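Local atomic coordinates of Bd0816 (Bdellovibrio bacteriovorus HD100, PDB entry 5CER), a protein that belongs to the S13 peptidase family and is probably a serine-type D-Ala-D-Ala carboxypeptidase that trims peptidoglycan peptides. Residues A[67-72]-A[97-102]; A[122-127]-A[219-224]; A[249-254]-A[264-269]. The protein carries 2 engineered substitutions. One frame throughout, in Å; residues are numbered along the deposited sequence.

Contact 1: residues A[67-72]-A[97-102]; sequences MDLHVE and TKIENL
Met67 and Leu69 lie in parallel register with Ile99 and Leu102, so two steps of one strand are matched by three of the other, which makes a beta bulge at Glu100 and Asn101. The backbone is tightly knit around it. Met67 N donates to Lys98 O at 3.1 Å, Met67 O receives Glu100 N at 2.7 Å, and Leu69 N reaches Asn101 O at 2.9 Å. The amide of Asn101 turns instead to a side chain: its N bonds to Asp68 OD1 at 3.0 Å, meeting the carboxylate on its anti side and 33° out of its plane. With CG anti to the carbonyl carbon (chi1 -73°), Asp68 lies alongside Asn101, carboxylate and amide 17° from parallel.

The face bearing Leu69, Ile99 and Leu102 is apolar, and these three are buried. Leu69 CB rests on Ile99 CG2 at 3.8 Å, while Leu69 CD2 and Leu102 CD1 meet more distantly, at 4.3 Å. Toward solvent the contact loosens: the chain of Lys98 leads off the strand, and that of Glu100 is poorly ordered, although its carboxylate forms a salt bridge with Arg177. The two strands belong to a beta-alpha-beta unit connected through helix 81-93. In the mixed sheet, strand 54-61 runs antiparallel along the far side of 67-72, and strand 175-181 flanks 98-104, where Val176 touches both Ile99 and Leu102.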
ATOM      1  N   MET A  67      19.633  18.457 -29.023  1.00 39.91           N
ATOM      2  CA  MET A  67      18.228  18.537 -29.369  1.00 40.10           C
ATOM      3  C   MET A  67      17.514  19.600 -28.519  1.00 38.61           C
ATOM      4  O   MET A  67      17.909  19.870 -27.400  1.00 37.97           O
ATOM      5  CB  MET A  67      17.552  17.175 -29.143  1.00 40.10           C
ATOM      6  CG  MET A  67      17.941  16.029 -30.077  1.00 40.74           C
ATOM      7  SD  MET A  67      17.760  16.333 -31.842  1.00 43.26           S
ATOM      8  CE  MET A  67      17.189  14.796 -32.527  1.00 43.77           C
ATOM      9  N   ASP A  68      16.542  20.278 -29.108  1.00 38.80           N
ATOM     10  CA  ASP A  68      15.461  20.887 -28.349  1.00 39.13           C
ATOM     11  C   ASP A  68      14.397  19.788 -28.185  1.00 38.78           C
ATOM     12  O   ASP A  68      14.242  18.921 -29.057  1.00 38.48           O
ATOM     13  CB  ASP A  68      14.842  22.100 -29.056  1.00 40.15           C
ATOM     14  CG  ASP A  68      15.747  23.363 -29.044  1.00 41.74           C
ATOM     15  OD1 ASP A  68      16.647  23.463 -28.207  1.00 41.33           O
ATOM     16  OD2 ASP A  68      15.548  24.244 -29.905  1.00 41.94           O
ATOM     17  N   LEU A  69      13.684  19.842 -27.069  1.00 38.05           N
ATOM     18  CA  LEU A  69      12.646  18.890 -26.747  1.00 37.80           C
ATOM     19  C   LEU A  69      11.375  19.635 -26.258  1.00 37.77           C
ATOM     20  O   LEU A  69      11.428  20.414 -25.303  1.00 36.37           O
ATOM     21  CB  LEU A  69      13.141  17.951 -25.648  1.00 36.59           C
ATOM     22  CG  LEU A  69      12.147  16.978 -25.005  1.00 35.78           C
ATOM     23  CD1 LEU A  69      11.313  16.230 -26.044  1.00 36.22           C
ATOM     24  CD2 LEU A  69      12.933  15.974 -24.187  1.00 35.48           C
ATOM     25  N   HIS A  70      10.241  19.378 -26.902  1.00 38.09           N
ATOM     26  CA  HIS A  70       8.947  19.775 -26.352  1.00 39.22           C
ATOM     27  C   HIS A  70       8.190  18.512 -25.930  1.00 39.51           C
ATOM     28  O   HIS A  70       7.962  17.619 -26.759  1.00 41.06           O
ATOM     29  CB  HIS A  70       8.103  20.568 -27.360  1.00 39.74           C
ATOM     30  CG  HIS A  70       6.765  20.950 -26.822  1.00 40.03           C
ATOM     31  ND1 HIS A  70       6.614  21.874 -25.812  1.00 40.26           N
ATOM     32  CD2 HIS A  70       5.519  20.500 -27.112  1.00 40.95           C
ATOM     33  CE1 HIS A  70       5.332  21.986 -25.504  1.00 40.44           C
ATOM     34  NE2 HIS A  70       4.642  21.180 -26.293  1.00 41.01           N
ATOM     35  N   VAL A  71       7.785  18.450 -24.658  1.00 37.46           N
ATOM     36  CA  VAL A  71       7.035  17.322 -24.141  1.00 34.30           C
ATOM     37  C   VAL A  71       5.577  17.672 -24.228  1.00 34.16           C
ATOM     38  O   VAL A  71       5.094  18.609 -23.554  1.00 32.99           O
ATOM     39  CB  VAL A  71       7.403  17.027 -22.664  1.00 33.96           C
ATOM     40  CG1 VAL A  71       6.713  15.752 -22.180  1.00 32.15           C
ATOM     41  CG2 VAL A  71       8.921  16.922 -22.504  1.00 34.11           C
ATOM     42  N   GLU A  72       4.866  16.900 -25.041  1.00 34.60           N
ATOM     43  CA  GLU A  72       3.420  16.961 -25.101  1.00 34.83           C
ATOM     44  C   GLU A  72       2.918  15.879 -24.148  1.00 32.38           C
ATOM     45  O   GLU A  72       3.065  14.705 -24.410  1.00 31.96           O
ATOM     46  CB  GLU A  72       2.929  16.721 -26.512  1.00 34.81           C
ATOM     47  CG  GLU A  72       1.426  16.783 -26.687  1.00 35.99           C
ATOM     48  CD  GLU A  72       0.979  16.337 -28.056  1.00 37.01           C
ATOM     49  OE1 GLU A  72       1.830  16.170 -28.925  1.00 39.04           O
ATOM     50  OE2 GLU A  72      -0.233  16.154 -28.275  1.00 39.23           O
ATOM     51  N   THR A  97      21.897  12.792 -25.930  1.00 36.63           N
ATOM     52  CA  THR A  97      22.540  12.883 -24.647  1.00 37.62           C
ATOM     53  C   THR A  97      22.422  14.318 -24.063  1.00 39.44           C
ATOM     54  O   THR A  97      22.601  14.540 -22.849  1.00 41.82           O
ATOM     55  CB  THR A  97      23.980  12.347 -24.894  1.00 38.65           C
ATOM     56  OG1 THR A  97      24.315  11.293 -23.992  1.00 39.77           O
ATOM     57  CG2 THR A  97      25.078  13.417 -24.990  1.00 39.58           C
ATOM     58  N   LYS A  98      22.065  15.284 -24.900  1.00 40.57           N
ATOM     59  CA  LYS A  98      22.060  16.708 -24.539  1.00 42.53           C
ATOM     60  C   LYS A  98      20.819  17.388 -25.069  1.00 40.26           C
ATOM     61  O   LYS A  98      20.528  17.272 -26.255  1.00 38.90           O
ATOM     62  CB  LYS A  98      23.312  17.388 -25.137  1.00 46.04           C
ATOM     63  CG  LYS A  98      24.601  17.028 -24.419  1.00 48.99           C
ATOM     64  CD  LYS A  98      25.809  17.845 -24.894  1.00 51.98           C
ATOM     65  CE  LYS A  98      27.081  17.137 -24.541  1.00 55.55           C
ATOM     66  NZ  LYS A  98      28.263  18.025 -24.394  1.00 58.86           N
ATOM     67  N   ILE A  99      20.099  18.073 -24.188  1.00 39.19           N
ATOM     68  CA  ILE A  99      18.954  18.864 -24.567  1.00 39.42           C
ATOM     69  C   ILE A  99      19.265  20.340 -24.347  1.00 40.63           C
ATOM     70  O   ILE A  99      19.638  20.728 -23.242  1.00 39.92           O
ATOM     71  CB  ILE A  99      17.689  18.555 -23.742  1.00 38.40           C
ATOM     72  CG1 ILE A  99      17.475  17.046 -23.502  1.00 38.82           C
ATOM     73  CG2 ILE A  99      16.459  19.280 -24.333  1.00 38.38           C
ATOM     74  CD1 ILE A  99      17.134  16.167 -24.676  1.00 38.60           C
ATOM     75  N   GLU A 100      19.107  21.171 -25.381  1.00 70.70           N
ATOM     76  CA  GLU A 100      19.241  22.633 -25.210  1.00 74.11           C
ATOM     77  C   GLU A 100      18.014  23.197 -24.489  1.00 71.11           C
ATOM     78  O   GLU A 100      18.093  23.500 -23.303  1.00 69.70           O
ATOM     79  CB  GLU A 100      19.414  23.346 -26.546  1.00 79.29           C
ATOM     80  CG  GLU A 100      20.820  23.360 -27.112  1.00 85.28           C
ATOM     81  CD  GLU A 100      21.848  23.917 -26.152  1.00 87.45           C
ATOM     82  OE1 GLU A 100      21.736  25.100 -25.812  1.00 89.91           O
ATOM     83  OE2 GLU A 100      22.800  23.186 -25.801  1.00 90.27           O
ATOM     84  N   ASN A 101      16.897  23.310 -25.210  1.00 69.40           N
ATOM     85  CA  ASN A 101      15.658  23.879 -24.694  1.00 66.75           C
ATOM     86  C   ASN A 101      14.644  22.770 -24.493  1.00 63.12           C
ATOM     87  O   ASN A 101      14.190  22.137 -25.455  1.00 62.36           O
ATOM     88  CB  ASN A 101      15.044  24.878 -25.674  1.00 69.37           C
ATOM     89  CG  ASN A 101      15.842  26.140 -25.836  1.00 72.82           C
ATOM     90  OD1 ASN A 101      15.799  26.770 -26.906  1.00 79.12           O
ATOM     91  ND2 ASN A 101      16.607  26.488 -24.845  1.00 72.03           N
ATOM     92  N   LEU A 102      14.303  22.552 -23.227  1.00 59.70           N
ATOM     93  CA  LEU A 102      13.310  21.596 -22.853  1.00 56.27           C
ATOM     94  C   LEU A 102      12.060  22.407 -22.468  1.00 55.29           C
ATOM     95  O   LEU A 102      12.032  23.083 -21.450  1.00 56.26           O
ATOM     96  CB  LEU A 102      13.833  20.727 -21.707  1.00 53.69           C
ATOM     97  CG  LEU A 102      13.172  19.361 -21.451  1.00 49.91           C
ATOM     98  CD1 LEU A 102      13.967  18.267 -20.723  1.00 49.49           C
ATOM     99  CD2 LEU A 102      11.990  19.718 -20.643  1.00 48.32           C
TER

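Contact 2: residues A[122-127]-A[219-224]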
ATOM      1  N   GLY A 122       1.370  10.574   1.639  1.00 59.12           N
ATOM      2  CA  GLY A 122       1.217  12.011   1.911  1.00 59.06           C
ATOM      3  C   GLY A 122      -0.059  12.581   1.316  1.00 57.82           C
ATOM      4  O   GLY A 122      -0.778  11.907   0.621  1.00 56.36           O
ATOM      5  N   VAL A 123      -0.295  13.846   1.594  1.00 58.76           N
ATOM      6  CA  VAL A 123      -1.368  14.568   0.951  1.00 59.58           C
ATOM      7  C   VAL A 123      -0.843  14.918  -0.388  1.00 57.16           C
ATOM      8  O   VAL A 123       0.239  15.524  -0.499  1.00 58.53           O
ATOM      9  CB  VAL A 123      -1.744  15.856   1.735  1.00 61.27           C
ATOM     10  CG1 VAL A 123      -2.745  16.696   0.965  1.00 61.90           C
ATOM     11  CG2 VAL A 123      -2.279  15.500   3.112  1.00 64.10           C
ATOM     12  N   THR A 124      -1.569  14.537  -1.414  1.00 56.12           N
ATOM     13  CA  THR A 124      -1.118  14.799  -2.772  1.00 52.34           C
ATOM     14  C   THR A 124      -1.170  16.311  -3.062  1.00 51.66           C
ATOM     15  O   THR A 124      -2.204  16.949  -2.820  1.00 53.10           O
ATOM     16  CB  THR A 124      -1.958  14.034  -3.789  1.00 51.41           C
ATOM     17  OG1 THR A 124      -1.815  12.650  -3.531  1.00 50.98           O
ATOM     18  CG2 THR A 124      -1.497  14.320  -5.225  1.00 48.79           C
ATOM     19  N   PRO A 125      -0.048  16.885  -3.566  1.00 49.62           N
ATOM     20  CA  PRO A 125      -0.065  18.304  -3.962  1.00 50.70           C
ATOM     21  C   PRO A 125      -1.142  18.599  -4.989  1.00 51.39           C
ATOM     22  O   PRO A 125      -1.316  17.835  -5.918  1.00 48.74           O
ATOM     23  CB  PRO A 125       1.315  18.535  -4.552  1.00 47.68           C
ATOM     24  CG  PRO A 125       2.168  17.530  -3.865  1.00 46.78           C
ATOM     25  CD  PRO A 125       1.283  16.313  -3.770  1.00 47.21           C
ATOM     26  N   ARG A 126      -1.917  19.640  -4.711  1.00 56.35           N
ATOM     27  CA  ARG A 126      -2.976  20.055  -5.577  1.00 59.92           C
ATOM     28  C   ARG A 126      -2.660  21.418  -6.089  1.00 60.42           C
ATOM     29  O   ARG A 126      -2.597  22.379  -5.305  1.00 64.82           O
ATOM     30  CB  ARG A 126      -4.299  20.068  -4.843  1.00 65.58           C
ATOM     31  CG  ARG A 126      -5.420  20.453  -5.779  1.00 69.50           C
ATOM     32  CD  ARG A 126      -6.748  19.795  -5.426  1.00 75.85           C
ATOM     33  NE  ARG A 126      -7.382  20.424  -4.278  1.00 81.55           N
ATOM     34  CZ  ARG A 126      -8.595  20.110  -3.818  1.00 87.69           C
ATOM     35  NH1 ARG A 126      -9.332  19.182  -4.436  1.00 87.28           N
ATOM     36  NH2 ARG A 126      -9.078  20.735  -2.747  1.00 92.35           N
ATOM     37  N   TYR A 127      -2.488  21.521  -7.403  1.00 57.64           N
ATOM     38  CA  TYR A 127      -2.155  22.790  -8.035  1.00 57.63           C
ATOM     39  C   TYR A 127      -3.430  23.521  -8.438  1.00 60.26           C
ATOM     40  O   TYR A 127      -4.178  23.041  -9.263  1.00 58.33           O
ATOM     41  CB  TYR A 127      -1.194  22.559  -9.228  1.00 53.12           C
ATOM     42  CG  TYR A 127       0.020  21.777  -8.780  1.00 49.53           C
ATOM     43  CD1 TYR A 127       1.016  22.391  -7.974  1.00 48.66           C
ATOM     44  CD2 TYR A 127       0.147  20.444  -9.082  1.00 45.62           C
ATOM     45  CE1 TYR A 127       2.108  21.673  -7.525  1.00 46.67           C
ATOM     46  CE2 TYR A 127       1.242  19.727  -8.650  1.00 44.08           C
ATOM     47  CZ  TYR A 127       2.208  20.334  -7.859  1.00 44.31           C
ATOM     48  OH  TYR A 127       3.293  19.610  -7.433  1.00 43.08           O
ATOM     49  N   ALA A 219      -3.525   7.646  -7.199  1.00 23.83           N
ATOM     50  CA  ALA A 219      -5.027   7.644  -7.042  1.00 24.17           C
ATOM     51  C   ALA A 219      -5.637   9.056  -7.157  1.00 23.93           C
ATOM     52  O   ALA A 219      -6.616   9.241  -7.839  1.00 23.76           O
ATOM     53  CB  ALA A 219      -5.432   7.023  -5.712  1.00 23.03           C
ATOM     54  N   ASP A 220      -5.003  10.048  -6.521  1.00 23.61           N
ATOM     55  CA  ASP A 220      -5.535  11.393  -6.527  1.00 24.62           C
ATOM     56  C   ASP A 220      -5.463  12.034  -7.885  1.00 25.82           C
ATOM     57  O   ASP A 220      -6.339  12.794  -8.244  1.00 28.52           O
ATOM     58  CB  ASP A 220      -4.834  12.276  -5.483  1.00 24.68           C
ATOM     59  CG  ASP A 220      -5.204  11.884  -4.024  1.00 23.64           C
ATOM     60  OD1 ASP A 220      -6.349  11.433  -3.794  1.00 21.84           O
ATOM     61  OD2 ASP A 220      -4.363  12.115  -3.156  1.00 22.28           O
ATOM     62  N   ASN A 221      -4.384  11.771  -8.616  1.00 25.85           N
ATOM     63  CA  ASN A 221      -4.207  12.315  -9.969  1.00 25.43           C
ATOM     64  C   ASN A 221      -5.111  11.636 -10.986  1.00 24.97           C
ATOM     65  O   ASN A 221      -5.592  12.299 -11.923  1.00 24.69           O
ATOM     66  CB  ASN A 221      -2.718  12.287 -10.393  1.00 25.95           C
ATOM     67  CG  ASN A 221      -1.948  13.505  -9.910  1.00 26.58           C
ATOM     68  OD1 ASN A 221      -2.063  14.577 -10.506  1.00 28.23           O
ATOM     69  ND2 ASN A 221      -1.193  13.360  -8.844  1.00 27.54           N
ATOM     70  N   LEU A 222      -5.360  10.326 -10.819  1.00 24.85           N
ATOM     71  CA  LEU A 222      -6.387   9.637 -11.643  1.00 25.46           C
ATOM     72  C   LEU A 222      -7.729  10.336 -11.475  1.00 27.84           C
ATOM     73  O   LEU A 222      -8.383  10.669 -12.478  1.00 29.80           O
ATOM     74  CB  LEU A 222      -6.524   8.153 -11.289  1.00 23.60           C
ATOM     75  CG  LEU A 222      -5.453   7.280 -11.934  1.00 23.44           C
ATOM     76  CD1 LEU A 222      -5.421   5.897 -11.304  1.00 22.88           C
ATOM     77  CD2 LEU A 222      -5.641   7.197 -13.427  1.00 22.90           C
ATOM     78  N   TYR A 223      -8.107  10.593 -10.208  1.00 26.86           N
ATOM     79  CA  TYR A 223      -9.366  11.250  -9.885  1.00 27.62           C
ATOM     80  C   TYR A 223      -9.498  12.611 -10.610  1.00 28.15           C
ATOM     81  O   TYR A 223     -10.505  12.864 -11.281  1.00 29.72           O
ATOM     82  CB  TYR A 223      -9.465  11.376  -8.358  1.00 27.96           C
ATOM     83  CG  TYR A 223     -10.742  11.933  -7.760  1.00 28.97           C
ATOM     84  CD1 TYR A 223     -11.783  11.105  -7.423  1.00 29.08           C
ATOM     85  CD2 TYR A 223     -10.863  13.290  -7.445  1.00 29.94           C
ATOM     86  CE1 TYR A 223     -12.934  11.609  -6.831  1.00 29.94           C
ATOM     87  CE2 TYR A 223     -12.011  13.794  -6.843  1.00 30.58           C
ATOM     88  CZ  TYR A 223     -13.047  12.954  -6.543  1.00 30.42           C
ATOM     89  OH  TYR A 223     -14.202  13.433  -5.965  1.00 30.48           O
ATOM     90  N   TRP A 224      -8.467  13.449 -10.529  1.00 27.93           N
ATOM     91  CA  TRP A 224      -8.471  14.751 -11.253  1.00 30.15           C
ATOM     92  C   TRP A 224      -8.484  14.548 -12.756  1.00 29.19           C
ATOM     93  O   TRP A 224      -9.259  15.194 -13.432  1.00 28.97           O
ATOM     94  CB  TRP A 224      -7.302  15.702 -10.859  1.00 30.18           C
ATOM     95  CG  TRP A 224      -7.288  16.007  -9.421  1.00 30.71           C
ATOM     96  CD1 TRP A 224      -8.358  16.255  -8.627  1.00 30.88           C
ATOM     97  CD2 TRP A 224      -6.166  16.059  -8.585  1.00 31.88           C
ATOM     98  NE1 TRP A 224      -7.977  16.453  -7.351  1.00 31.02           N
ATOM     99  CE2 TRP A 224      -6.624  16.351  -7.292  1.00 31.80           C
ATOM    100  CE3 TRP A 224      -4.794  15.924  -8.801  1.00 32.78           C
ATOM    101  CZ2 TRP A 224      -5.760  16.500  -6.197  1.00 34.29           C
ATOM    102  CZ3 TRP A 224      -3.928  16.073  -7.709  1.00 32.74           C
ATOM    103  CH2 TRP A 224      -4.419  16.348  -6.426  1.00 33.50           C
TER
HETATM  104  O   HOH W   1      -3.914  12.969  -0.569  1.00 22.14           O
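Thr124 and Asp220 join a loop to helix 216-225, which begins at Asn216, probably the asparagine of the Ser-x-Asn motif expected in the penicillin-binding, beta-lactamase-like fold. Thr124 OG1 donates to Asp220 OD2 at 2.6 Å, using the anti lone pair of that oxygen, the one directed away from OD1. A water reinforces the link: it accepts from Thr124 N at 2.9 Å and donates to the same Asp220 OD2 at 2.8 Å, so the backbone and the hydroxyl of one threonine converge on a single carboxylate oxygen. The Thr124 methyl, CG2, lies anti to the backbone N (chi1 -61° for OG1) and is thereby turned to Trp224, 3.8 Å from CH2, with Asn221 ND2 beside it.

Trp224, one helical turn after Asp220, meets the aliphatic chain of Arg126, which crosses the indole at about a right angle and brings Arg126 CD to 3.5 Å from Trp224 CZ2; this arginine is poorly ordered and exposed. Pro125 O also approaches the six-membered ring obliquely, 3.5 Å from Trp224 CH2.

In the second shell, Asp220 OD1 is hydrogen-bonded to Ser253 OG, which holds the carboxylate from its other oxygen, and Asn221 ND2 is engaged by Tyr217 O within the helix. Gly122 O accepts from Asn216 ND2, fixing the loop just before Thr124. Within the helix, Asp220 O lies 3.3 Å above one face of the Trp224 indole, displaced toward the rim.

Contact 3: residues A[249-254]-A[264-269]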
ATOM      1  N   PHE A 249     -17.359  11.480  -2.282  1.00 26.27           N
ATOM      2  CA  PHE A 249     -15.937  11.516  -2.524  1.00 26.22           C
ATOM      3  C   PHE A 249     -15.432  12.954  -2.584  1.00 26.21           C
ATOM      4  O   PHE A 249     -16.116  13.861  -3.086  1.00 28.22           O
ATOM      5  CB  PHE A 249     -15.555  10.763  -3.837  1.00 26.72           C
ATOM      6  CG  PHE A 249     -15.131   9.334  -3.645  1.00 25.82           C
ATOM      7  CD1 PHE A 249     -15.755   8.503  -2.725  1.00 24.90           C
ATOM      8  CD2 PHE A 249     -14.146   8.782  -4.452  1.00 26.96           C
ATOM      9  CE1 PHE A 249     -15.370   7.190  -2.575  1.00 23.20           C
ATOM     10  CE2 PHE A 249     -13.753   7.443  -4.283  1.00 25.25           C
ATOM     11  CZ  PHE A 249     -14.372   6.660  -3.344  1.00 22.94           C
ATOM     12  N   HIS A 250     -14.198  13.123  -2.113  1.00 25.20           N
ATOM     13  CA  HIS A 250     -13.406  14.349  -2.248  1.00 25.07           C
ATOM     14  C   HIS A 250     -12.121  14.122  -3.003  1.00 24.53           C
ATOM     15  O   HIS A 250     -11.541  15.067  -3.502  1.00 27.61           O
ATOM     16  CB  HIS A 250     -13.061  14.849  -0.865  1.00 25.65           C
ATOM     17  CG  HIS A 250     -14.240  15.013   0.037  1.00 25.95           C
ATOM     18  ND1 HIS A 250     -14.728  13.996   0.839  1.00 26.03           N
ATOM     19  CD2 HIS A 250     -14.993  16.090   0.303  1.00 27.21           C
ATOM     20  CE1 HIS A 250     -15.740  14.440   1.548  1.00 26.44           C
ATOM     21  NE2 HIS A 250     -15.918  15.709   1.242  1.00 27.67           N
ATOM     22  N   ASN A 251     -11.623  12.887  -3.076  1.00 24.12           N
ATOM     23  CA  ASN A 251     -10.355  12.594  -3.760  1.00 23.83           C
ATOM     24  C   ASN A 251     -10.297  11.115  -4.172  1.00 23.48           C
ATOM     25  O   ASN A 251     -11.248  10.375  -3.917  1.00 24.16           O
ATOM     26  CB  ASN A 251      -9.207  12.919  -2.849  1.00 23.60           C
ATOM     27  CG  ASN A 251      -9.247  12.121  -1.547  1.00 23.58           C
ATOM     28  OD1 ASN A 251      -9.668  10.947  -1.508  1.00 24.34           O
ATOM     29  ND2 ASN A 251      -8.758  12.714  -0.508  1.00 23.23           N
ATOM     30  N   GLY A 252      -9.250  10.718  -4.894  1.00 22.54           N
ATOM     31  CA  GLY A 252      -9.141   9.345  -5.396  1.00 21.09           C
ATOM     32  C   GLY A 252      -8.550   8.355  -4.392  1.00 20.38           C
ATOM     33  O   GLY A 252      -8.743   7.153  -4.528  1.00 18.85           O
ATOM     34  N   SER A 253      -7.843   8.877  -3.400  1.00 19.94           N
ATOM     35  CA  SER A 253      -7.053   8.075  -2.490  1.00 20.42           C
ATOM     36  C   SER A 253      -7.789   7.512  -1.237  1.00 20.44           C
ATOM     37  O   SER A 253      -7.357   6.530  -0.665  1.00 20.52           O
ATOM     38  CB  SER A 253      -5.853   8.944  -2.024  1.00 20.75           C
ATOM     39  OG  SER A 253      -6.304  10.119  -1.350  1.00 20.10           O
ATOM     40  N   GLY A 254      -8.808   8.241  -0.767  1.00 21.92           N
ATOM     41  CA  GLY A 254      -9.418   8.028   0.533  1.00 22.35           C
ATOM     42  C   GLY A 254      -8.718   8.757   1.671  1.00 23.36           C
ATOM     43  O   GLY A 254      -9.096   8.646   2.832  1.00 24.10           O
ATOM     44  N   ILE A 264     -11.758  15.011   7.160  1.00 32.85           N
ATOM     45  CA  ILE A 264     -12.788  14.817   6.135  1.00 30.44           C
ATOM     46  C   ILE A 264     -12.330  13.626   5.317  1.00 27.27           C
ATOM     47  O   ILE A 264     -11.243  13.648   4.727  1.00 24.93           O
ATOM     48  CB  ILE A 264     -12.926  16.087   5.244  1.00 31.10           C
ATOM     49  CG1 ILE A 264     -13.359  17.271   6.121  1.00 33.35           C
ATOM     50  CG2 ILE A 264     -13.922  15.900   4.087  1.00 29.61           C
ATOM     51  CD1 ILE A 264     -12.935  18.632   5.553  1.00 34.69           C
ATOM     52  N   TYR A 265     -13.223  12.671   5.167  1.00 26.01           N
ATOM     53  CA  TYR A 265     -12.920  11.432   4.491  1.00 24.15           C
ATOM     54  C   TYR A 265     -13.955  11.075   3.396  1.00 23.44           C
ATOM     55  O   TYR A 265     -15.132  11.338   3.549  1.00 22.95           O
ATOM     56  CB  TYR A 265     -12.964  10.341   5.514  1.00 23.77           C
ATOM     57  CG  TYR A 265     -11.940  10.427   6.611  1.00 25.17           C
ATOM     58  CD1 TYR A 265     -10.558  10.421   6.303  1.00 25.77           C
ATOM     59  CD2 TYR A 265     -12.316  10.421   7.959  1.00 24.89           C
ATOM     60  CE1 TYR A 265      -9.596  10.455   7.304  1.00 25.78           C
ATOM     61  CE2 TYR A 265     -11.366  10.405   8.961  1.00 25.92           C
ATOM     62  CZ  TYR A 265     -10.004  10.421   8.631  1.00 26.77           C
ATOM     63  OH  TYR A 265      -9.037  10.422   9.647  1.00 28.08           O
ATOM     64  N   ASN A 266     -13.507  10.386   2.342  1.00 23.00           N
ATOM     65  CA  ASN A 266     -14.413   9.711   1.428  1.00 23.79           C
ATOM     66  C   ASN A 266     -15.225   8.738   2.246  1.00 24.66           C
ATOM     67  O   ASN A 266     -14.667   8.000   3.100  1.00 24.82           O
ATOM     68  CB  ASN A 266     -13.662   8.931   0.348  1.00 23.16           C
ATOM     69  CG  ASN A 266     -12.935   9.811  -0.648  1.00 24.48           C
ATOM     70  OD1 ASN A 266     -13.139  11.045  -0.732  1.00 25.62           O
ATOM     71  ND2 ASN A 266     -12.061   9.189  -1.429  1.00 24.56           N
ATOM     72  N   GLU A 267     -16.524   8.715   1.996  1.00 26.26           N
ATOM     73  CA  GLU A 267     -17.454   7.803   2.700  1.00 28.85           C
ATOM     74  C   GLU A 267     -18.332   7.056   1.716  1.00 29.42           C
ATOM     75  O   GLU A 267     -18.752   7.612   0.690  1.00 30.46           O
ATOM     76  CB  GLU A 267     -18.413   8.584   3.544  1.00 31.60           C
ATOM     77  CG  GLU A 267     -17.822   9.251   4.757  1.00 34.94           C
ATOM     78  CD  GLU A 267     -18.887   9.949   5.596  1.00 38.60           C
ATOM     79  OE1 GLU A 267     -19.964  10.359   5.064  1.00 42.68           O
ATOM     80  OE2 GLU A 267     -18.628  10.073   6.803  1.00 42.88           O
ATOM     81  N   ALA A 268     -18.589   5.799   2.010  1.00 27.74           N
ATOM     82  CA  ALA A 268     -19.632   5.096   1.300  1.00 27.22           C
ATOM     83  C   ALA A 268     -20.221   4.014   2.200  1.00 26.02           C
ATOM     84  O   ALA A 268     -19.651   3.691   3.237  1.00 25.45           O
ATOM     85  CB  ALA A 268     -19.112   4.505  -0.006  1.00 25.66           C
ATOM     86  N   THR A 269     -21.344   3.459   1.782  1.00 25.43           N
ATOM     87  CA  THR A 269     -21.946   2.325   2.484  1.00 26.06           C
ATOM     88  C   THR A 269     -21.271   1.030   2.098  1.00 25.52           C
ATOM     89  O   THR A 269     -20.624   0.925   1.051  1.00 24.72           O
ATOM     90  CB  THR A 269     -23.402   2.134   2.110  1.00 26.65           C
ATOM     91  OG1 THR A 269     -23.486   1.649   0.765  1.00 24.98           O
ATOM     92  CG2 THR A 269     -24.161   3.445   2.271  1.00 27.48           C
TER
HETATM   93  O   HOH W   2     -11.691   7.674   3.040  1.00 19.66           O
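The backbones of Phe249 and Asn266 run close together, their CA atoms 4.6 Å apart, while the chain from 249 onward curls back to Gly254, whose phi of 86° is one at which a side chain would press on the preceding carbonyl O. Into this curl Asn266 inserts its side-chain amide. OD1 takes a nearly straight bond from His250 N (2.7 Å, 176° at the hydrogen) and a weak one from Asn251 N. On the other end, ND2 donates to Asn251 O at 2.9 Å, approaching from above the plane of that carbonyl, and weakly to Asn251 OD1; Ser35 OG is a further partner. A single buried amide thus satisfies backbone donors and an acceptor of the loop, and this set of bonds fixes its rotation.

The same amide lies flat over Phe249: the two planes are 7° apart, and ND2 stands 3.6 Å above the centre of the ring, with Asn266 CB making a CH-pi contact over the same face. Asn251 OD1 also accepts from Gly254 N at 2.9 Å, an Asx motif that closes the turn Asn251-Gly252-Ser253-Gly254. By sequence this turn probably corresponds to the Asp-Gly-Ser-Gly segment of the S13 family, and Lys36 reaches Ser253 O through its NZ. Farther out, the His250 ring receives Ile264 CG2 over one face, 3.6 Å from its centroid, while its edge faces Asn266 OD1 and Tyr265 O. At the far end of the loop a water donates to Gly254 O at 2.8 Å and to Asn266 O at 3.0 Å.

Along the chain the three contacts follow in series, each closing before the next opens. Contact 1 stands apart in the mixed sheet, its centre about 27 Å from that of contact 2 and about 40 Å from that of contact 3, and touches neither. Contacts 2 and 3 are neighbours with centres about 13 Å apart, meeting at helix 216-225: Asp220 OD1 lies 3.0 Å from Ser253 N, a probable hydrogen bond. The aspartate therefore connects the 122-127 loop with the Asn251-Gly254 turn. Contact 3 leads into the small antiparallel sheet containing strands 247-248 and 267-268, a different sheet from that of contact 1.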